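PDB 6OSU: D-alanyl-D-alanine carboxypeptidase (Penicillin binding protein) family protein from Francisella tularensis subsp. tularensis, which probably trims the terminal D-alanine from peptidoglycan precursor peptides as a serine-type D-Ala-D-Ala carboxypeptidase of the S11 family. Local coordinates for residues D44-D49 with N363-V368; K152-N157 with A180-S185; D272-M277 with S291-D296; I27-N32 with K370-Y375. All coordinates share one frame; numbering follows the deposited sequence.

Interaction 1 (D44-D49 with N363-V368); sequences DYRTGD and NIYKTV
With chi1 of -71°, Asp-49 holds its carboxylate beside its own backbone N and reaches the edge of strand 364-369; Thr-367, its OG1 likewise beside the backbone N, turns that hydroxyl back toward Thr-47 and Asp-44. The bond that joins the segments runs from Thr-367 N to Asp-49 OD2, 2.8 Å long and nearly straight at 175°. It meets the carboxylate on its anti side, close to the carboxylate plane. The same OD2 lies against Lys-366 CG, while the Lys-366 ammonium stays 4.6 Å from Asp-49 OD2, near enough perhaps to steady the negative charge.

Beside this bond the hydroxyls of Thr-47 and Thr-367 approach to 2.7 Å between their OG1 atoms; Thr-367 OG1 is also hydrogen-bonded to Asn-330. Thr-47 CG2 rests on Tyr-365 CD2 at 3.5 Å. Farther out, Tyr-365 OH sits over the centre of the Arg-46 guanidinium face, 3.4 Å from CZ of Arg-46, with ring and guanidinium planes 88° apart. Arg-46 itself forms a salt bridge with Glu-298.

The turn is braced from within. Asp-44 OD1 accepts from Thr-47 N at 2.8 Å and from Thr-47 OG1, whereas Thr-47 OG1 accepts from Asp-49 N. An Asx motif thus runs into an ST turn in the connection between strands 39-44 and 50-54, one of the places where the carboxypeptidase domain meets the PBP5-type C-terminal domain.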
loop_
_atom_site.group_PDB
_atom_site.type_symbol
_atom_site.label_atom_id
_atom_site.label_comp_id
_atom_site.label_asym_id
_atom_site.label_seq_id
_atom_site.Cartn_x
_atom_site.Cartn_y
_atom_site.Cartn_z
ATOM N N ASP A 44 -2.100 -8.067 0.979
ATOM C CA ASP A 44 -0.855 -8.393 0.298
ATOM C C ASP A 44 -0.777 -7.648 -1.029
ATOM O O ASP A 44 -1.773 -7.509 -1.744
ATOM C CB ASP A 44 -0.736 -9.901 0.069
ATOM C CG ASP A 44 0.499 -10.273 -0.729
ATOM O OD1 ASP A 44 0.405 -10.363 -1.971
ATOM O OD2 ASP A 44 1.574 -10.452 -0.115
ATOM N N TYR A 45 0.422 -7.167 -1.357
ATOM C CA TYR A 45 0.568 -6.259 -2.489
ATOM C C TYR A 45 0.445 -6.995 -3.818
ATOM O O TYR A 45 -0.259 -6.539 -4.726
ATOM C CB TYR A 45 1.904 -5.522 -2.400
ATOM C CG TYR A 45 2.280 -4.826 -3.685
ATOM C CD1 TYR A 45 1.560 -3.726 -4.138
ATOM C CD2 TYR A 45 3.350 -5.273 -4.450
ATOM C CE1 TYR A 45 1.894 -3.094 -5.318
ATOM C CE2 TYR A 45 3.694 -4.644 -5.630
ATOM C CZ TYR A 45 2.964 -3.555 -6.058
ATOM O OH TYR A 45 3.303 -2.929 -7.232
ATOM N N ARG A 46 1.123 -8.135 -3.954
ATOM C CA ARG A 46 1.167 -8.799 -5.253
ATOM C C ARG A 46 -0.126 -9.546 -5.564
ATOM O O ARG A 46 -0.561 -9.576 -6.720
ATOM C CB ARG A 46 2.369 -9.741 -5.317
ATOM C CG ARG A 46 3.692 -9.014 -5.515
ATOM C CD ARG A 46 4.865 -9.974 -5.567
ATOM N NE ARG A 46 5.045 -10.688 -4.307
ATOM C CZ ARG A 46 6.053 -11.521 -4.060
ATOM N NH1 ARG A 46 6.977 -11.742 -4.989
ATOM N NH2 ARG A 46 6.140 -12.133 -2.887
ATOM N N THR A 47 -0.759 -10.150 -4.561
ATOM C CA THR A 47 -1.984 -10.897 -4.809
ATOM C C THR A 47 -3.239 -10.057 -4.641
ATOM O O THR A 47 -4.303 -10.453 -5.135
ATOM C CB THR A 47 -2.087 -12.106 -3.871
ATOM O OG1 THR A 47 -2.152 -11.648 -2.514
ATOM C CG2 THR A 47 -0.890 -13.037 -4.038
ATOM N N GLY A 48 -3.147 -8.916 -3.960
ATOM C CA GLY A 48 -4.331 -8.188 -3.568
ATOM C C GLY A 48 -5.152 -8.856 -2.489
ATOM O O GLY A 48 -6.187 -8.307 -2.093
ATOM N N ASP A 49 -4.720 -10.016 -1.995
ATOM C CA ASP A 49 -5.472 -10.745 -0.985
ATOM C C ASP A 49 -5.515 -9.985 0.336
ATOM O O ASP A 49 -4.535 -9.358 0.751
ATOM C CB ASP A 49 -4.856 -12.125 -0.758
ATOM C CG ASP A 49 -5.083 -13.063 -1.925
ATOM O OD1 ASP A 49 -5.903 -12.732 -2.811
ATOM O OD2 ASP A 49 -4.434 -14.132 -1.955
ATOM N N ASN A 363 -4.086 -18.076 -13.479
ATOM C CA ASN A 363 -3.260 -18.560 -12.390
ATOM C C ASN A 363 -4.083 -18.659 -11.111
ATOM O O ASN A 363 -5.182 -18.106 -10.999
ATOM C CB ASN A 363 -2.066 -17.631 -12.148
ATOM C CG ASN A 363 -1.100 -17.596 -13.311
ATOM O OD1 ASN A 363 -0.640 -18.636 -13.784
ATOM N ND2 ASN A 363 -0.784 -16.395 -13.778
ATOM N N ILE A 364 -3.538 -19.381 -10.140
ATOM C CA ILE A 364 -3.959 -19.264 -8.750
ATOM C C ILE A 364 -2.714 -18.859 -7.973
ATOM O O ILE A 364 -1.882 -19.704 -7.616
ATOM C CB ILE A 364 -4.576 -20.552 -8.197
ATOM C CG1 ILE A 364 -5.832 -20.927 -8.986
ATOM C CG2 ILE A 364 -4.932 -20.369 -6.727
ATOM C CD1 ILE A 364 -6.567 -22.131 -8.412
ATOM N N TYR A 365 -2.567 -17.560 -7.742
ATOM C CA TYR A 365 -1.462 -16.990 -6.982
ATOM C C TYR A 365 -2.075 -16.347 -5.749
ATOM O O TYR A 365 -2.756 -15.321 -5.856
ATOM C CB TYR A 365 -0.687 -15.983 -7.832
ATOM C CG TYR A 365 0.567 -15.434 -7.191
ATOM C CD1 TYR A 365 1.594 -16.280 -6.781
ATOM C CD2 TYR A 365 0.736 -14.067 -7.017
ATOM C CE1 TYR A 365 2.747 -15.773 -6.199
ATOM C CE2 TYR A 365 1.879 -13.553 -6.440
ATOM C CZ TYR A 365 2.882 -14.407 -6.033
ATOM O OH TYR A 365 4.019 -13.889 -5.455
ATOM N N LYS A 366 -1.854 -16.958 -4.582
ATOM C CA LYS A 366 -2.611 -16.618 -3.387
ATOM C C LYS A 366 -1.688 -16.406 -2.191
ATOM O O LYS A 366 -0.621 -17.018 -2.084
ATOM C CB LYS A 366 -3.642 -17.718 -3.074
ATOM C CG LYS A 366 -4.782 -17.281 -2.166
ATOM C CD LYS A 366 -5.780 -18.411 -1.942
ATOM C CE LYS A 366 -6.657 -18.160 -0.714
ATOM N NZ LYS A 366 -7.762 -17.188 -0.965
ATOM N N THR A 367 -2.117 -15.523 -1.293
ATOM C CA THR A 367 -1.456 -15.321 -0.008
ATOM C C THR A 367 -2.109 -16.248 1.012
ATOM O O THR A 367 -3.282 -16.073 1.359
ATOM C CB THR A 367 -1.557 -13.861 0.427
ATOM O OG1 THR A 367 -0.926 -13.024 -0.550
ATOM C CG2 THR A 367 -0.887 -13.654 1.777
ATOM N N VAL A 368 -1.358 -17.236 1.487
ATOM C CA VAL A 368 -1.902 -18.267 2.369
ATOM C C VAL A 368 -1.003 -18.381 3.594
ATOM O O VAL A 368 0.167 -17.971 3.565
ATOM C CB VAL A 368 -2.030 -19.627 1.643
ATOM C CG1 VAL A 368 -3.003 -19.521 0.478
ATOM C CG2 VAL A 368 -0.672 -20.101 1.160
#

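Interaction 2 (K152-N157 with A180-S185); sequences KAIGMN and ALLARS
Apolar packing carries this contact, with Ile-154 and Met-156 meeting Leu-182 at separate points. CD1 of Ile-154 touches CD1 of Leu-182 at 3.6 Å, the two side chains lying oblique to one another. Met-156 brings its sulfur against the root of the same leucine, SD lying 3.7 Å from Leu-182 CB, and its methyl follows because the chain bends at chi3 (59°), which places CE 4.0 Å from Leu-182 CB. Leu-182 is therefore touched at its base by the thioether and at one branch tip by the isoleucine. The other branch of Ile-154, CG2, lies 4.2 Å from Ser-185 CB.

One contact involves a backbone atom: Leu-181 CD1 lies 3.9 Å from Gly-155 O. The backbone of 152-157 is shaped by a Schellman motif ending helix 140-154, in which Gly-155 N bonds to Lys-152 O at 3.1 Å and Gly-155, with phi 99°, is the C' residue. That reversal brings Met-156 round to helix 176-189 just after Ile-154.

The one polar side chain in contact, Ser-185, bonds outside the pair, its OG to Tyr-72 and Asn-189. Leu-182 and Met-156 also touch helix 66-79, whose Lys-67 is the predicted proton acceptor, its side chain about 9 Å from that of Leu-182. With methyl, methylene and thioether surfaces meeting, the join probably rests on van der Waals contact and burial of apolar surface, no directed bond being found between the segments.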
loop_
_atom_site.group_PDB
_atom_site.type_symbol
_atom_site.label_atom_id
_atom_site.label_comp_id
_atom_site.label_asym_id
_atom_site.label_seq_id
_atom_site.Cartn_x
_atom_site.Cartn_y
_atom_site.Cartn_z
ATOM N N LYS A 152 -13.247 6.755 -8.462
ATOM C CA LYS A 152 -14.153 5.819 -9.122
ATOM C C LYS A 152 -13.400 4.911 -10.085
ATOM O O LYS A 152 -13.707 3.718 -10.196
ATOM C CB LYS A 152 -15.255 6.575 -9.871
ATOM C CG LYS A 152 -16.145 7.461 -9.006
ATOM C CD LYS A 152 -17.154 6.661 -8.196
ATOM C CE LYS A 152 -18.089 7.589 -7.429
ATOM N NZ LYS A 152 -19.135 6.854 -6.660
ATOM N N ALA A 153 -12.401 5.455 -10.783
ATOM C CA ALA A 153 -11.670 4.668 -11.770
ATOM C C ALA A 153 -10.802 3.597 -11.121
ATOM O O ALA A 153 -10.635 2.511 -11.687
ATOM C CB ALA A 153 -10.816 5.585 -12.643
ATOM N N ILE A 154 -10.230 3.881 -9.948
ATOM C CA ILE A 154 -9.454 2.871 -9.237
ATOM C C ILE A 154 -10.354 1.789 -8.649
ATOM O O ILE A 154 -9.888 0.680 -8.369
ATOM C CB ILE A 154 -8.600 3.548 -8.148
ATOM C CG1 ILE A 154 -7.710 4.626 -8.767
ATOM C CG2 ILE A 154 -7.734 2.535 -7.409
ATOM C CD1 ILE A 154 -6.834 5.331 -7.763
ATOM N N GLY A 155 -11.641 2.066 -8.487
ATOM C CA GLY A 155 -12.542 1.141 -7.835
ATOM C C GLY A 155 -12.828 1.458 -6.386
ATOM O O GLY A 155 -13.345 0.590 -5.671
ATOM N N MET A 156 -12.494 2.662 -5.927
ATOM C CA MET A 156 -12.805 3.113 -4.573
ATOM C C MET A 156 -14.250 3.597 -4.569
ATOM O O MET A 156 -14.535 4.786 -4.730
ATOM C CB MET A 156 -11.838 4.207 -4.138
ATOM C CG MET A 156 -10.371 3.871 -4.374
ATOM S SD MET A 156 -9.290 5.297 -4.151
ATOM C CE MET A 156 -9.665 5.731 -2.454
ATOM N N ASN A 157 -15.176 2.660 -4.382
ATOM C CA ASN A 157 -16.597 2.945 -4.517
ATOM C C ASN A 157 -17.225 3.512 -3.252
ATOM O O ASN A 157 -18.399 3.897 -3.283
ATOM C CB ASN A 157 -17.348 1.675 -4.930
ATOM C CG ASN A 157 -16.929 1.172 -6.295
ATOM O OD1 ASN A 157 -16.381 0.079 -6.422
ATOM N ND2 ASN A 157 -17.188 1.969 -7.326
ATOM N N ALA A 180 -6.635 1.029 0.978
ATOM C CA ALA A 180 -5.678 -0.005 0.598
ATOM C C ALA A 180 -5.641 -0.186 -0.914
ATOM O O ALA A 180 -4.574 -0.421 -1.494
ATOM C CB ALA A 180 -6.020 -1.322 1.295
ATOM N N LEU A 181 -6.798 -0.083 -1.570
ATOM C CA LEU A 181 -6.820 -0.147 -3.028
ATOM C C LEU A 181 -6.016 0.996 -3.632
ATOM O O LEU A 181 -5.227 0.789 -4.563
ATOM C CB LEU A 181 -8.265 -0.123 -3.529
ATOM C CG LEU A 181 -9.094 -1.387 -3.271
ATOM C CD1 LEU A 181 -10.570 -1.136 -3.528
ATOM C CD2 LEU A 181 -8.598 -2.540 -4.135
ATOM N N LEU A 182 -6.189 2.209 -3.102
ATOM C CA LEU A 182 -5.429 3.353 -3.591
ATOM C C LEU A 182 -3.932 3.135 -3.405
ATOM O O LEU A 182 -3.140 3.353 -4.331
ATOM C CB LEU A 182 -5.883 4.625 -2.874
ATOM C CG LEU A 182 -5.084 5.893 -3.182
ATOM C CD1 LEU A 182 -5.113 6.177 -4.670
ATOM C CD2 LEU A 182 -5.638 7.074 -2.394
ATOM N N ALA A 183 -3.528 2.688 -2.213
ATOM C CA ALA A 183 -2.108 2.480 -1.944
ATOM C C ALA A 183 -1.514 1.444 -2.890
ATOM O O ALA A 183 -0.441 1.657 -3.461
ATOM C CB ALA A 183 -1.903 2.063 -0.490
ATOM N N ARG A 184 -2.203 0.314 -3.072
ATOM C CA ARG A 184 -1.700 -0.726 -3.969
ATOM C C ARG A 184 -1.516 -0.196 -5.386
ATOM O O ARG A 184 -0.500 -0.473 -6.035
ATOM C CB ARG A 184 -2.644 -1.928 -3.968
ATOM C CG ARG A 184 -2.151 -3.102 -4.794
ATOM C CD ARG A 184 -3.107 -4.287 -4.704
ATOM N NE ARG A 184 -2.579 -5.471 -5.378
ATOM C CZ ARG A 184 -3.135 -6.043 -6.441
ATOM N NH1 ARG A 184 -4.254 -5.550 -6.958
ATOM N NH2 ARG A 184 -2.577 -7.119 -6.982
ATOM N N SER A 185 -2.489 0.572 -5.884
ATOM C CA SER A 185 -2.342 1.182 -7.201
ATOM C C SER A 185 -1.148 2.132 -7.240
ATOM O O SER A 185 -0.415 2.187 -8.237
ATOM C CB SER A 185 -3.630 1.916 -7.574
ATOM O OG SER A 185 -3.526 2.510 -8.853
#

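Interaction 3 (D272-M277 with S291-D296); sequences DGADGM and SSAKQD
Backbone hydrogen bonds between Gly-273 and Lys-294, and between Asp-275 and Ser-292, form the ladder. Lys-294 N donates to Gly-273 O at 3.0 Å with an angle of 170°, although the donor stands well above the carbonyl plane. Asp-275 N reaches Ser-292 O at 3.1 Å. A weak bond from Ser-292 N to Gly-276 O, 3.2 Å, follows, and both Asp-275 and Gly-276 thereby face Ser-292.

CA-H...O contacts fill in between these bonds: Ala-293 CA approaches Gly-273 O, and Ala-274 CA approaches Ser-292 O, each at 3.4 Å. Side-chain packing is slight. Ala-274 and Ala-293 form a non-hydrogen-bonded pair on one face, their CB atoms 4.4 Å apart, and helix 310-327 packs on Ala-293 through Leu-321 and Leu-325.

The polar side chains are mostly engaged with other partners. Chi1 of 47° sets the Asp-275 carboxylate between its own N and carbonyl carbon, from where OD1 forms a salt bridge with Arg-299 and OD2 a hydrogen bond with Tyr-194. Arg-299 also bonds Ser-292 OG and so spans both strands. At the open end Gln-295 NE2 gives a weak, bent bond to Asp-272 O.

The strand axes run at 158°, and the one-residue shift of register at Asp-275 and Gly-276 is a classic beta bulge, in the antiparallel hairpin whose edge strand continues into Lys-278, the predicted substrate-binding residue.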
loop_
_atom_site.group_PDB
_atom_site.type_symbol
_atom_site.label_atom_id
_atom_site.label_comp_id
_atom_site.label_asym_id
_atom_site.label_seq_id
_atom_site.Cartn_x
_atom_site.Cartn_y
_atom_site.Cartn_z
ATOM N N ASP A 272 11.142 -2.480 10.935
ATOM C CA ASP A 272 12.126 -2.873 9.934
ATOM C C ASP A 272 11.441 -3.166 8.605
ATOM O O ASP A 272 10.532 -3.999 8.532
ATOM C CB ASP A 272 12.902 -4.100 10.404
ATOM C CG ASP A 272 14.325 -4.125 9.881
ATOM O OD1 ASP A 272 15.220 -3.597 10.578
ATOM O OD2 ASP A 272 14.550 -4.662 8.773
ATOM N N GLY A 273 11.878 -2.478 7.552
ATOM C CA GLY A 273 11.335 -2.694 6.228
ATOM C C GLY A 273 10.144 -1.833 5.864
ATOM O O GLY A 273 9.608 -1.984 4.758
ATOM N N ALA A 274 9.714 -0.939 6.749
ATOM C CA ALA A 274 8.602 -0.048 6.450
ATOM C C ALA A 274 9.084 1.112 5.587
ATOM O O ALA A 274 10.078 1.769 5.914
ATOM C CB ALA A 274 7.976 0.474 7.741
ATOM N N ASP A 275 8.377 1.368 4.483
ATOM C CA ASP A 275 8.728 2.471 3.597
ATOM C C ASP A 275 7.552 3.396 3.305
ATOM O O ASP A 275 7.664 4.254 2.422
ATOM C CB ASP A 275 9.316 1.948 2.281
ATOM C CG ASP A 275 8.496 0.823 1.673
ATOM O OD1 ASP A 275 9.093 -0.034 0.986
ATOM O OD2 ASP A 275 7.268 0.783 1.889
ATOM N N GLY A 276 6.438 3.255 4.022
ATOM C CA GLY A 276 5.278 4.097 3.789
ATOM C C GLY A 276 4.314 3.989 4.949
ATOM O O GLY A 276 4.499 3.186 5.865
ATOM N N MET A 277 3.268 4.811 4.898
ATOM C CA MET A 277 3.018 5.710 3.775
ATOM C C MET A 277 2.624 7.110 4.259
ATOM O O MET A 277 3.339 8.077 4.015
ATOM C CB MET A 277 1.922 5.133 2.868
ATOM C CG MET A 277 1.681 5.893 1.572
ATOM S SD MET A 277 0.531 5.059 0.435
ATOM C CE MET A 277 0.822 5.970 -1.078
ATOM N N SER A 291 0.083 2.316 5.913
ATOM C CA SER A 291 1.475 1.912 6.030
ATOM C C SER A 291 1.739 0.702 5.148
ATOM O O SER A 291 0.831 -0.066 4.815
ATOM C CB SER A 291 1.845 1.590 7.482
ATOM O OG SER A 291 1.106 0.475 7.950
ATOM N N SER A 292 3.005 0.541 4.771
ATOM C CA SER A 292 3.433 -0.584 3.959
ATOM C C SER A 292 4.822 -1.018 4.400
ATOM O O SER A 292 5.682 -0.180 4.682
ATOM C CB SER A 292 3.440 -0.232 2.467
ATOM O OG SER A 292 3.631 -1.391 1.675
ATOM N N ALA A 293 5.031 -2.329 4.465
ATOM C CA ALA A 293 6.314 -2.886 4.862
ATOM C C ALA A 293 6.654 -4.051 3.947
ATOM O O ALA A 293 5.780 -4.841 3.586
ATOM C CB ALA A 293 6.301 -3.350 6.326
ATOM N N LYS A 294 7.928 -4.149 3.577
ATOM C CA LYS A 294 8.421 -5.196 2.695
ATOM C C LYS A 294 9.525 -5.965 3.405
ATOM O O LYS A 294 10.416 -5.360 4.010
ATOM C CB LYS A 294 8.937 -4.601 1.380
ATOM C CG LYS A 294 9.335 -5.630 0.337
ATOM C CD LYS A 294 9.657 -4.968 -0.996
ATOM C CE LYS A 294 9.812 -6.002 -2.103
ATOM N NZ LYS A 294 10.147 -5.388 -3.419
ATOM N N GLN A 295 9.460 -7.292 3.340
ATOM C CA GLN A 295 10.500 -8.138 3.924
ATOM C C GLN A 295 10.643 -9.376 3.053
ATOM O O GLN A 295 9.738 -10.214 3.011
ATOM C CB GLN A 295 10.173 -8.511 5.366
ATOM C CG GLN A 295 10.726 -7.527 6.382
ATOM C CD GLN A 295 10.307 -7.846 7.802
ATOM O OE1 GLN A 295 9.618 -8.836 8.052
ATOM N NE2 GLN A 295 10.721 -7.005 8.743
ATOM N N ASP A 296 11.776 -9.476 2.357
ATOM C CA ASP A 296 12.090 -10.609 1.489
ATOM C C ASP A 296 11.016 -10.791 0.413
ATOM O O ASP A 296 10.339 -11.819 0.325
ATOM C CB ASP A 296 12.293 -11.888 2.309
ATOM C CG ASP A 296 12.846 -13.032 1.479
ATOM O OD1 ASP A 296 12.183 -14.086 1.386
ATOM O OD2 ASP A 296 13.952 -12.873 0.918
#

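Interaction 4 (I27-N32 with K370-Y375); sequences IIRPAN and KTYVPY
Neither backbone here is a strand: 27-32 runs irregularly past a helically wound turn that ends in the 3-10 segment 373-375, with Ile-28 and Thr-371 nearest at 6.2 Å between CA atoms. Thr-371, its OG1 set between its own backbone N and carbonyl carbon, aims that hydroxyl at this neighbour and donates to Ile-28 O over 2.7 Å, in the carbonyl plane.

A second bond lies farther along. In the conformer described, the Arg-29 chain, bent at chi2 and chi3, curls round the hydroxyl of Tyr-372, and NH1 donates to Tyr-372 OH at 2.7 Å with an angle of 141°, the hydroxyl lying 24° out of the guanidinium plane. A second deposited conformer of Arg-29 makes this bond provisional. Glu-408 offers the same NH1 a long, weak ion pair.

Ile-27 divides its branches between two tyrosines. CG2 lies 3.7 Å from Tyr-372 CD2, while CG1 stands over the face of Tyr-375, 4.2 Å from the ring centroid and 7° off its normal, a CH-pi contact. Leu-403 backs all three.

The chemistry is mixed: Thr-371 OG1 to Ile-28 O is the dependable polar tie between the irregular run 27-32 and the C-terminal domain, the Arg-29 bond is conditional, and the isoleucine, touching two aromatic rings, supplies the apolar surface of a junction at the surface.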
loop_
_atom_site.group_PDB
_atom_site.type_symbol
_atom_site.label_atom_id
_atom_site.label_comp_id
_atom_site.label_asym_id
_atom_site.label_seq_id
_atom_site.Cartn_x
_atom_site.Cartn_y
_atom_site.Cartn_z
ATOM N N ILE A 27 -2.257 -28.608 12.159
ATOM C CA ILE A 27 -2.242 -27.386 11.364
ATOM C C ILE A 27 -2.696 -26.222 12.231
ATOM O O ILE A 27 -3.751 -26.280 12.873
ATOM C CB ILE A 27 -3.137 -27.536 10.124
ATOM C CG1 ILE A 27 -2.640 -28.691 9.254
ATOM C CG2 ILE A 27 -3.162 -26.245 9.315
ATOM C CD1 ILE A 27 -3.557 -29.037 8.097
ATOM N N ILE A 28 -1.902 -25.159 12.255
ATOM C CA ILE A 28 -2.184 -23.979 13.064
ATOM C C ILE A 28 -2.850 -22.945 12.172
ATOM O O ILE A 28 -2.239 -22.462 11.211
ATOM C CB ILE A 28 -0.901 -23.403 13.682
ATOM C CG1 ILE A 28 -0.016 -24.530 14.223
ATOM C CG2 ILE A 28 -1.231 -22.372 14.752
ATOM C CD1 ILE A 28 -0.110 -24.744 15.722
ATOM N N ARG A 29 -4.117 -22.619 12.469
ATOM C CA ARG A 29 -4.730 -21.519 11.738
ATOM C C ARG A 29 -4.283 -20.191 12.345
ATOM O O ARG A 29 -4.091 -20.100 13.560
ATOM C CB ARG A 29 -6.258 -21.609 11.771
ATOM C CG ARG A 29 -6.824 -22.988 11.473
ATOM C CD ARG A 29 -7.999 -22.943 10.493
ATOM N NE ARG A 29 -8.931 -21.841 10.737
ATOM C CZ ARG A 29 -9.291 -20.948 9.819
ATOM N NH1 ARG A 29 -8.805 -21.026 8.588
ATOM N NH2 ARG A 29 -10.147 -19.981 10.125
ATOM N N PRO A 30 -4.083 -19.162 11.527
ATOM C CA PRO A 30 -3.763 -17.841 12.082
ATOM C C PRO A 30 -4.925 -17.316 12.914
ATOM O O PRO A 30 -6.085 -17.379 12.500
ATOM C CB PRO A 30 -3.516 -16.984 10.837
ATOM C CG PRO A 30 -3.192 -17.961 9.750
ATOM C CD PRO A 30 -4.007 -19.185 10.056
ATOM N N ALA A 31 -4.608 -16.814 14.104
ATOM C CA ALA A 31 -5.642 -16.328 15.007
ATOM C C ALA A 31 -6.183 -14.987 14.528
ATOM O O ALA A 31 -5.448 -14.160 13.982
ATOM C CB ALA A 31 -5.094 -16.204 16.427
ATOM N N ASN A 32 -7.483 -14.778 14.718
ATOM C CA ASN A 32 -8.112 -13.519 14.337
ATOM C C ASN A 32 -7.610 -12.409 15.253
ATOM O O ASN A 32 -7.896 -12.402 16.455
ATOM C CB ASN A 32 -9.631 -13.641 14.395
ATOM C CG ASN A 32 -10.266 -13.651 13.017
ATOM O OD1 ASN A 32 -9.694 -14.176 12.061
ATOM N ND2 ASN A 32 -11.448 -13.057 12.905
ATOM N N LYS A 370 1.656 -19.681 6.155
ATOM C CA LYS A 370 2.841 -20.520 5.999
ATOM C C LYS A 370 2.567 -21.949 6.443
ATOM O O LYS A 370 3.062 -22.904 5.834
ATOM C CB LYS A 370 4.009 -19.951 6.803
ATOM C CG LYS A 370 4.739 -18.785 6.172
ATOM C CD LYS A 370 6.079 -18.580 6.868
ATOM C CE LYS A 370 6.226 -17.173 7.427
ATOM N NZ LYS A 370 6.348 -16.139 6.359
ATOM N N THR A 371 1.775 -22.113 7.504
ATOM C CA THR A 371 1.504 -23.432 8.053
ATOM C C THR A 371 0.612 -24.278 7.153
ATOM O O THR A 371 0.559 -25.499 7.333
ATOM C CB THR A 371 0.864 -23.294 9.435
ATOM O OG1 THR A 371 -0.262 -22.412 9.351
ATOM C CG2 THR A 371 1.865 -22.727 10.428
ATOM N N TYR A 372 -0.092 -23.665 6.196
ATOM C CA TYR A 372 -0.938 -24.436 5.289
ATOM C C TYR A 372 -0.145 -25.065 4.152
ATOM O O TYR A 372 -0.553 -26.107 3.626
ATOM C CB TYR A 372 -2.034 -23.558 4.676
ATOM C CG TYR A 372 -3.188 -23.173 5.580
ATOM C CD1 TYR A 372 -4.313 -22.552 5.053
ATOM C CD2 TYR A 372 -3.153 -23.408 6.950
ATOM C CE1 TYR A 372 -5.370 -22.184 5.850
ATOM C CE2 TYR A 372 -4.214 -23.041 7.761
ATOM C CZ TYR A 372 -5.319 -22.428 7.200
ATOM O OH TYR A 372 -6.383 -22.054 7.983
ATOM N N VAL A 373 0.981 -24.454 3.769
ATOM C CA VAL A 373 1.577 -24.741 2.459
ATOM C C VAL A 373 1.881 -26.221 2.250
ATOM O O VAL A 373 1.462 -26.771 1.215
ATOM C CB VAL A 373 2.807 -23.846 2.233
ATOM C CG1 VAL A 373 3.566 -24.303 1.001
ATOM C CG2 VAL A 373 2.376 -22.398 2.090
ATOM N N PRO A 374 2.578 -26.922 3.149
ATOM C CA PRO A 374 2.882 -28.337 2.882
ATOM C C PRO A 374 1.665 -29.250 2.877
ATOM O O PRO A 374 1.814 -30.439 2.579
ATOM C CB PRO A 374 3.845 -28.709 4.019
ATOM C CG PRO A 374 3.514 -27.773 5.111
ATOM C CD PRO A 374 3.156 -26.484 4.435
ATOM N N TYR A 375 0.471 -28.745 3.180
ATOM C CA TYR A 375 -0.725 -29.574 3.268
ATOM C C TYR A 375 -1.748 -29.282 2.182
ATOM O O TYR A 375 -2.836 -29.865 2.207
ATOM C CB TYR A 375 -1.375 -29.409 4.645
ATOM C CG TYR A 375 -0.546 -29.995 5.756
ATOM C CD1 TYR A 375 -0.832 -31.253 6.269
ATOM C CD2 TYR A 375 0.538 -29.304 6.277
ATOM C CE1 TYR A 375 -0.069 -31.799 7.278
ATOM C CE2 TYR A 375 1.308 -29.842 7.282
ATOM C CZ TYR A 375 1.001 -31.089 7.781
ATOM O OH TYR A 375 1.766 -31.628 8.786
#

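In the fold
From the N terminus, 27-32 is met first and pairs with 370-375, so interaction 4 closes the widest loop. Interaction 1, from 44-49 to 363-368, lies just within it, and both join the carboxypeptidase domain to the C-terminal domain; Val-368 and Val-373 touch between them. Interactions 2 and 3 are enclosed by both loops and follow one another without crossing: 152-157 with 180-185 joins two helices, then 272-277 with 291-296 closes a hairpin of the five-stranded sheet. Helix 176-189 connects the enclosed contacts with the junction, Arg-184 bonding to the backbone of Tyr-45 and Arg-46 and Ala-183 packing on Met-277. Interactions 2 and 4 stay about 17 Å apart between nearest atoms.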